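Local coordinates for protein acetylserotonin O-methyltransferase (Homo sapiens, PDB 4A6D) that catalyses the last step of melatonin synthesis, transferring the methyl group of S-adenosylmethionine to N-acetylserotonin, at residues A[145-150]-A[209-214]; A[155-160]-A[188-193]. All coordinates share one frame; numbering follows the deposited sequence.

Contact 1 (A[145-150]-A[209-214]). With SAM (S-adenosylmethionine), chain D.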
loop_
_atom_site.group_PDB
_atom_site.type_symbol
_atom_site.label_atom_id
_atom_site.label_comp_id
_atom_site.label_asym_id
_atom_site.label_seq_id
_atom_site.Cartn_x
_atom_site.Cartn_y
_atom_site.Cartn_z
ATOM N N ALA A 145 19.483 10.774 -10.306
ATOM C CA ALA A 145 18.900 10.165 -9.105
ATOM C C ALA A 145 18.017 8.961 -9.511
ATOM O O ALA A 145 18.071 7.917 -8.850
ATOM C CB ALA A 145 18.075 11.187 -8.344
ATOM N N ILE A 146 17.229 9.112 -10.617
ATOM C CA ILE A 146 16.356 8.078 -11.206
ATOM C C ILE A 146 17.213 6.922 -11.818
ATOM O O ILE A 146 16.861 5.754 -11.631
ATOM C CB ILE A 146 15.329 8.706 -12.210
ATOM C CG1 ILE A 146 14.319 9.615 -11.468
ATOM C CG2 ILE A 146 14.619 7.639 -13.057
ATOM C CD1 ILE A 146 13.457 10.507 -12.342
ATOM N N TYR A 147 18.328 7.249 -12.536
ATOM C CA TYR A 147 19.246 6.251 -13.115
ATOM C C TYR A 147 20.534 6.170 -12.265
ATOM O O TYR A 147 21.647 6.363 -12.768
ATOM C CB TYR A 147 19.577 6.551 -14.595
ATOM C CG TYR A 147 18.414 6.907 -15.498
ATOM C CD1 TYR A 147 17.246 6.149 -15.499
ATOM C CD2 TYR A 147 18.518 7.941 -16.423
ATOM C CE1 TYR A 147 16.192 6.445 -16.362
ATOM C CE2 TYR A 147 17.464 8.254 -17.283
ATOM C CZ TYR A 147 16.307 7.495 -17.256
ATOM O OH TYR A 147 15.266 7.789 -18.105
ATOM N N ARG A 148 20.365 5.881 -10.960
ATOM C CA ARG A 148 21.455 5.774 -9.985
ATOM C C ARG A 148 22.463 4.624 -10.244
ATOM O O ARG A 148 23.540 4.614 -9.637
ATOM C CB ARG A 148 20.941 5.841 -8.524
ATOM C CG ARG A 148 19.686 5.029 -8.211
ATOM C CD ARG A 148 19.244 5.219 -6.768
ATOM N NE ARG A 148 18.187 4.276 -6.388
ATOM C CZ ARG A 148 18.402 3.077 -5.852
ATOM N NH1 ARG A 148 19.640 2.658 -5.614
ATOM N NH2 ARG A 148 17.379 2.286 -5.552
ATOM N N SER A 149 22.122 3.690 -11.181
ATOM C CA SER A 149 22.942 2.555 -11.657
ATOM C C SER A 149 22.462 2.030 -13.040
ATOM O O SER A 149 21.325 2.313 -13.441
ATOM C CB SER A 149 23.011 1.431 -10.618
ATOM O OG SER A 149 22.113 0.363 -10.871
ATOM N N GLU A 150 23.331 1.264 -13.754
ATOM C CA GLU A 150 23.040 0.669 -15.067
ATOM C C GLU A 150 21.816 -0.271 -15.036
ATOM O O GLU A 150 20.898 -0.100 -15.843
ATOM C CB GLU A 150 24.278 -0.046 -15.628
ATOM C CG GLU A 150 25.190 0.866 -16.433
ATOM C CD GLU A 150 25.107 0.718 -17.943
ATOM O OE1 GLU A 150 23.979 0.671 -18.488
ATOM O OE2 GLU A 150 26.182 0.652 -18.584
ATOM N N PHE A 209 14.513 10.516 -29.348
ATOM C CA PHE A 209 15.482 11.414 -28.718
ATOM C C PHE A 209 15.540 11.188 -27.207
ATOM O O PHE A 209 14.520 11.219 -26.525
ATOM C CB PHE A 209 15.174 12.887 -29.038
ATOM C CG PHE A 209 16.259 13.856 -28.628
ATOM C CD1 PHE A 209 16.333 14.336 -27.322
ATOM C CD2 PHE A 209 17.228 14.263 -29.538
ATOM C CE1 PHE A 209 17.336 15.225 -26.949
ATOM C CE2 PHE A 209 18.219 15.167 -29.169
ATOM C CZ PHE A 209 18.263 15.651 -27.884
ATOM N N ASP A 210 16.739 10.969 -26.680
ATOM C CA ASP A 210 16.936 10.765 -25.248
ATOM C C ASP A 210 18.390 10.998 -24.862
ATOM O O ASP A 210 19.218 11.259 -25.736
ATOM C CB ASP A 210 16.416 9.382 -24.789
ATOM C CG ASP A 210 15.721 9.427 -23.434
ATOM O OD1 ASP A 210 16.409 9.714 -22.428
ATOM O OD2 ASP A 210 14.491 9.130 -23.375
ATOM N N ILE A 211 18.693 10.932 -23.550
ATOM C CA ILE A 211 20.034 11.143 -23.023
ATOM C C ILE A 211 20.942 9.987 -23.472
ATOM O O ILE A 211 20.442 8.847 -23.561
ATOM C CB ILE A 211 20.038 11.368 -21.473
ATOM C CG1 ILE A 211 19.613 10.110 -20.697
ATOM C CG2 ILE A 211 19.204 12.604 -21.085
ATOM C CD1 ILE A 211 20.069 10.037 -19.265
ATOM N N PRO A 212 22.253 10.284 -23.762
ATOM C CA PRO A 212 23.195 9.243 -24.226
ATOM C C PRO A 212 23.158 7.881 -23.568
ATOM O O PRO A 212 23.334 6.893 -24.271
ATOM C CB PRO A 212 24.554 9.896 -24.007
ATOM C CG PRO A 212 24.290 11.345 -24.255
ATOM C CD PRO A 212 22.918 11.611 -23.724
ATOM N N GLU A 213 22.964 7.829 -22.235
ATOM C CA GLU A 213 22.915 6.613 -21.428
ATOM C C GLU A 213 21.674 5.749 -21.755
ATOM O O GLU A 213 21.758 4.514 -21.724
ATOM C CB GLU A 213 22.931 6.983 -19.927
ATOM C CG GLU A 213 24.147 7.806 -19.504
ATOM C CD GLU A 213 23.998 9.321 -19.480
ATOM O OE1 GLU A 213 23.586 9.919 -20.507
ATOM O OE2 GLU A 213 24.333 9.915 -18.429
ATOM N N VAL A 214 20.525 6.410 -22.052
ATOM C CA VAL A 214 19.275 5.733 -22.396
ATOM C C VAL A 214 19.368 5.162 -23.813
ATOM O O VAL A 214 19.052 3.996 -24.021
ATOM C CB VAL A 214 18.024 6.632 -22.161
ATOM C CG1 VAL A 214 16.765 6.044 -22.803
ATOM C CG2 VAL A 214 17.804 6.868 -20.668
HETATM N N SAM D . 8.374 8.820 -23.168
HETATM C CA SAM D . 8.636 7.580 -22.405
HETATM C C SAM D . 7.411 6.807 -21.874
HETATM O O SAM D . 6.398 7.435 -21.643
HETATM O OXT SAM D . 7.404 5.551 -21.665
HETATM C CB SAM D . 9.623 7.938 -21.322
HETATM C CG SAM D . 9.034 8.829 -20.222
HETATM S SD SAM D . 10.318 9.065 -18.941
HETATM C CE SAM D . 9.342 9.644 -17.614
HETATM C "C5'" SAM D . 11.040 10.688 -19.349
HETATM C "C4'" SAM D . 12.100 10.407 -20.423
HETATM O "O4'" SAM D . 12.730 11.655 -20.649
HETATM C "C3'" SAM D . 13.213 9.403 -19.930
HETATM O "O3'" SAM D . 13.428 8.352 -20.887
HETATM C "C2'" SAM D . 14.440 10.348 -19.713
HETATM O "O2'" SAM D . 15.745 9.794 -19.884
HETATM C "C1'" SAM D . 14.158 11.433 -20.767
HETATM N N9 SAM D . 14.868 12.699 -20.487
HETATM C C8 SAM D . 14.940 13.356 -19.261
HETATM N N7 SAM D . 15.636 14.446 -19.382
HETATM C C5 SAM D . 16.117 14.543 -20.683
HETATM C C6 SAM D . 16.922 15.448 -21.401
HETATM N N6 SAM D . 17.354 16.573 -20.783
HETATM N N1 SAM D . 17.162 15.228 -22.743
HETATM C C2 SAM D . 16.737 14.115 -23.359
HETATM N N3 SAM D . 15.979 13.231 -22.693
HETATM C C4 SAM D . 15.603 13.421 -21.413
#
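Tyr147 and Asp210 meet at one atom, the ribose hydroxyl O2' of S-adenosylmethionine. Tyr147 OH donates to O2' over 2.7 Å, and O2' in turn donates a hydrogen bond to Asp210 OD1 at 2.6 Å, so two hydrogen bonds through the cofactor join the segments. This is the ribose-binding site of the Rossmann-like class I methyltransferase fold, where an acidic residue at the end of the second strand, here strand 205-210, takes the sugar hydroxyls. The carboxylate holds both of them, since SAM O3' donates to Asp210 OD2 at 2.8 Å. Its rotation is fixed further by Ile211 N, which reaches OD1 from the anti side, 16° out of the carboxylate plane, while a backbone N-H of the glycine-rich loop 188-193 also reaches OD2. With a leucine in place of Asp210, both ribose hydroxyls and these two backbone N-H groups would probably be left without their acceptor, and the sugar would be less firmly fixed.

The tyrosine comes in edge first, with O2' in the plane of its ring. Its CG lies anti to the carbonyl carbon (chi1 -46°), which sends the ring from the end of helix 142-146 toward the start of helix 212-221. There the protein-protein contact is apolar: Ile211 CD1 touches CE2 at the ring edge, 3.7 Å away, and Val214 CG2 sits equally near the same CE2, its side chain crossing that of Tyr147 at about a right angle. Ring and cofactor thus share Val214 CG2, which also lies close to O2'. The other branch of Ile211 serves the base. With CG1 lodged between the backbone N and the carbonyl carbon (chi1 67°) and turned to the tyrosine, CG2 packs against the six-membered ring of adenine, 3.7 Å from SAM N3.

Contact 2 (A[155-160]-A[188-193]). With SAM (S-adenosylmethionine), chain D.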
loop_
_atom_site.group_PDB
_atom_site.type_symbol
_atom_site.label_atom_id
_atom_site.label_comp_id
_atom_site.label_asym_id
_atom_site.label_seq_id
_atom_site.Cartn_x
_atom_site.Cartn_y
_atom_site.Cartn_z
ATOM N N GLN A 155 15.944 -1.335 -15.663
ATOM C CA GLN A 155 14.668 -1.588 -14.987
ATOM C C GLN A 155 13.662 -0.447 -15.216
ATOM O O GLN A 155 12.520 -0.732 -15.585
ATOM C CB GLN A 155 14.857 -1.959 -13.486
ATOM C CG GLN A 155 13.587 -1.911 -12.611
ATOM C CD GLN A 155 12.675 -3.128 -12.688
ATOM O OE1 GLN A 155 12.525 -3.879 -11.712
ATOM N NE2 GLN A 155 11.965 -3.301 -13.805
ATOM N N PHE A 156 14.086 0.824 -15.046
ATOM C CA PHE A 156 13.221 1.987 -15.284
ATOM C C PHE A 156 12.666 1.941 -16.724
ATOM O O PHE A 156 11.453 2.055 -16.933
ATOM C CB PHE A 156 13.982 3.311 -15.038
ATOM C CG PHE A 156 13.140 4.559 -15.194
ATOM C CD1 PHE A 156 12.341 5.014 -14.153
ATOM C CD2 PHE A 156 13.123 5.265 -16.402
ATOM C CE1 PHE A 156 11.543 6.159 -14.304
ATOM C CE2 PHE A 156 12.321 6.413 -16.562
ATOM C CZ PHE A 156 11.545 6.862 -15.508
ATOM N N MET A 157 13.571 1.734 -17.701
ATOM C CA MET A 157 13.284 1.661 -19.135
ATOM C C MET A 157 12.348 0.528 -19.506
ATOM O O MET A 157 11.465 0.719 -20.348
ATOM C CB MET A 157 14.588 1.540 -19.915
ATOM C CG MET A 157 15.327 2.852 -20.036
ATOM S SD MET A 157 16.907 2.662 -20.883
ATOM C CE MET A 157 16.337 2.164 -22.539
ATOM N N GLN A 158 12.531 -0.656 -18.865
ATOM C CA GLN A 158 11.697 -1.829 -19.103
ATOM C C GLN A 158 10.317 -1.562 -18.511
ATOM O O GLN A 158 9.314 -1.968 -19.096
ATOM C CB GLN A 158 12.291 -3.067 -18.421
ATOM C CG GLN A 158 13.559 -3.670 -19.030
ATOM C CD GLN A 158 14.156 -4.696 -18.072
ATOM O OE1 GLN A 158 14.358 -4.438 -16.876
ATOM N NE2 GLN A 158 14.426 -5.898 -18.564
ATOM N N ALA A 159 10.278 -0.873 -17.352
ATOM C CA ALA A 159 9.053 -0.566 -16.612
ATOM C C ALA A 159 8.157 0.359 -17.398
ATOM O O ALA A 159 6.983 0.044 -17.615
ATOM C CB ALA A 159 9.385 0.037 -15.245
ATOM N N LEU A 160 8.723 1.466 -17.874
ATOM C CA LEU A 160 7.995 2.476 -18.643
ATOM C C LEU A 160 7.413 2.060 -19.992
ATOM O O LEU A 160 6.331 2.538 -20.344
ATOM C CB LEU A 160 8.726 3.832 -18.667
ATOM C CG LEU A 160 8.403 4.707 -17.428
ATOM C CD1 LEU A 160 9.125 4.230 -16.169
ATOM C CD2 LEU A 160 8.706 6.142 -17.670
ATOM N N GLY A 188 11.929 9.657 -25.659
ATOM C CA GLY A 188 11.293 8.430 -26.127
ATOM C C GLY A 188 11.695 7.131 -25.461
ATOM O O GLY A 188 11.078 6.096 -25.730
ATOM N N GLY A 189 12.740 7.175 -24.625
ATOM C CA GLY A 189 13.239 6.018 -23.881
ATOM C C GLY A 189 13.689 4.867 -24.757
ATOM O O GLY A 189 14.464 5.060 -25.699
ATOM N N ALA A 190 13.156 3.664 -24.473
ATOM C CA ALA A 190 13.450 2.416 -25.199
ATOM C C ALA A 190 12.873 2.387 -26.630
ATOM O O ALA A 190 13.283 1.543 -27.429
ATOM C CB ALA A 190 12.947 1.219 -24.404
ATOM N N GLY A 191 11.930 3.296 -26.916
ATOM C CA GLY A 191 11.277 3.432 -28.215
ATOM C C GLY A 191 10.024 2.606 -28.433
ATOM O O GLY A 191 9.640 2.374 -29.582
ATOM N N ALA A 192 9.373 2.156 -27.335
ATOM C CA ALA A 192 8.157 1.339 -27.373
ATOM C C ALA A 192 7.011 2.065 -28.087
ATOM O O ALA A 192 6.414 1.506 -29.014
ATOM C CB ALA A 192 7.745 0.954 -25.967
ATOM N N LEU A 193 6.748 3.327 -27.689
ATOM C CA LEU A 193 5.716 4.158 -28.286
ATOM C C LEU A 193 6.009 4.401 -29.776
ATOM O O LEU A 193 5.104 4.289 -30.601
ATOM C CB LEU A 193 5.562 5.468 -27.492
ATOM C CG LEU A 193 4.244 6.237 -27.649
ATOM C CD1 LEU A 193 3.015 5.389 -27.246
ATOM C CD2 LEU A 193 4.287 7.512 -26.861
HETATM N N SAM D . 8.374 8.820 -23.168
HETATM C CA SAM D . 8.636 7.580 -22.405
HETATM C C SAM D . 7.411 6.807 -21.874
HETATM O O SAM D . 6.398 7.435 -21.643
HETATM O OXT SAM D . 7.404 5.551 -21.665
HETATM C CB SAM D . 9.623 7.938 -21.322
HETATM C CG SAM D . 9.034 8.829 -20.222
HETATM S SD SAM D . 10.318 9.065 -18.941
HETATM C CE SAM D . 9.342 9.644 -17.614
HETATM C "C5'" SAM D . 11.040 10.688 -19.349
HETATM C "C4'" SAM D . 12.100 10.407 -20.423
HETATM O "O4'" SAM D . 12.730 11.655 -20.649
HETATM C "C3'" SAM D . 13.213 9.403 -19.930
HETATM O "O3'" SAM D . 13.428 8.352 -20.887
HETATM C "C2'" SAM D . 14.440 10.348 -19.713
HETATM O "O2'" SAM D . 15.745 9.794 -19.884
HETATM C "C1'" SAM D . 14.158 11.433 -20.767
HETATM N N9 SAM D . 14.868 12.699 -20.487
HETATM C C8 SAM D . 14.940 13.356 -19.261
HETATM N N7 SAM D . 15.636 14.446 -19.382
HETATM C C5 SAM D . 16.117 14.543 -20.683
HETATM C C6 SAM D . 16.922 15.448 -21.401
HETATM N N6 SAM D . 17.354 16.573 -20.783
HETATM N N1 SAM D . 17.162 15.228 -22.743
HETATM C C2 SAM D . 16.737 14.115 -23.359
HETATM N N3 SAM D . 15.979 13.231 -22.693
HETATM C C4 SAM D . 15.603 13.421 -21.413
#
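Met157 CE is the atom that makes the contact, lying 3.9 Å from Ala190 CA and nearly as close to Ala190 CB. The chain runs out extended from helix 150-161 and then bends at chi3 (65°), which folds the methyl back onto the loop; no hydrogen bond crosses here. On the cofactor side of the same helix, Leu160 CD2 packs 3.6 Å from the sulfonium SD of SAM and equally near its methyl CE. The other branch, CD1, lies over the centre of the Phe156 ring, 3.5 Å above its plane, while that ring turns its edge to SD. Across from them Gly189 CA lies 3.8 Å from SAM O3', bringing bare backbone up to the ribose.

One layer further out, Val214, Thr217 and Ala218 of helix 212-221 pack on Met157, and Arg252 NH1 hydrogen-bonds Leu160 O. The loop itself is a type II' turn closed by Gly191 N to Gly188 O at 3.2 Å, with Gly189 at positive phi (60°). Following strand 182-186 and leading into helix 192-200, it passes beside the cofactor and matches the glycine-rich motif I (E/DxGxGxG) of class I methyltransferases, with Gly187, Gly189 and Gly191 as its glycines.

How the contacts relate
Contacts 1 and 2 lie with their centres 11 Å apart and line the same S-adenosylmethionine pocket, contact 1 at the ribose and adenine, contact 2 nearer the sulfonium. Along the chain 155-160 and 188-193 are nested between 145-150 and 209-214. Two probable hydrogen bonds tie the glycine loop to the strand end: Asp210 OD2 to Gly189 N at 2.9 Å and Phe209 O to Gly188 N at 3.1 Å. The helical sides meet where Tyr147 CE1 packs 3.3 Å from Phe156 CD2. Trp164, Asp236 and Arg252 also hydrogen-bond the cofactor, and the substrate-binding Asp256 is about 8 Å from Tyr147, side chain to side chain.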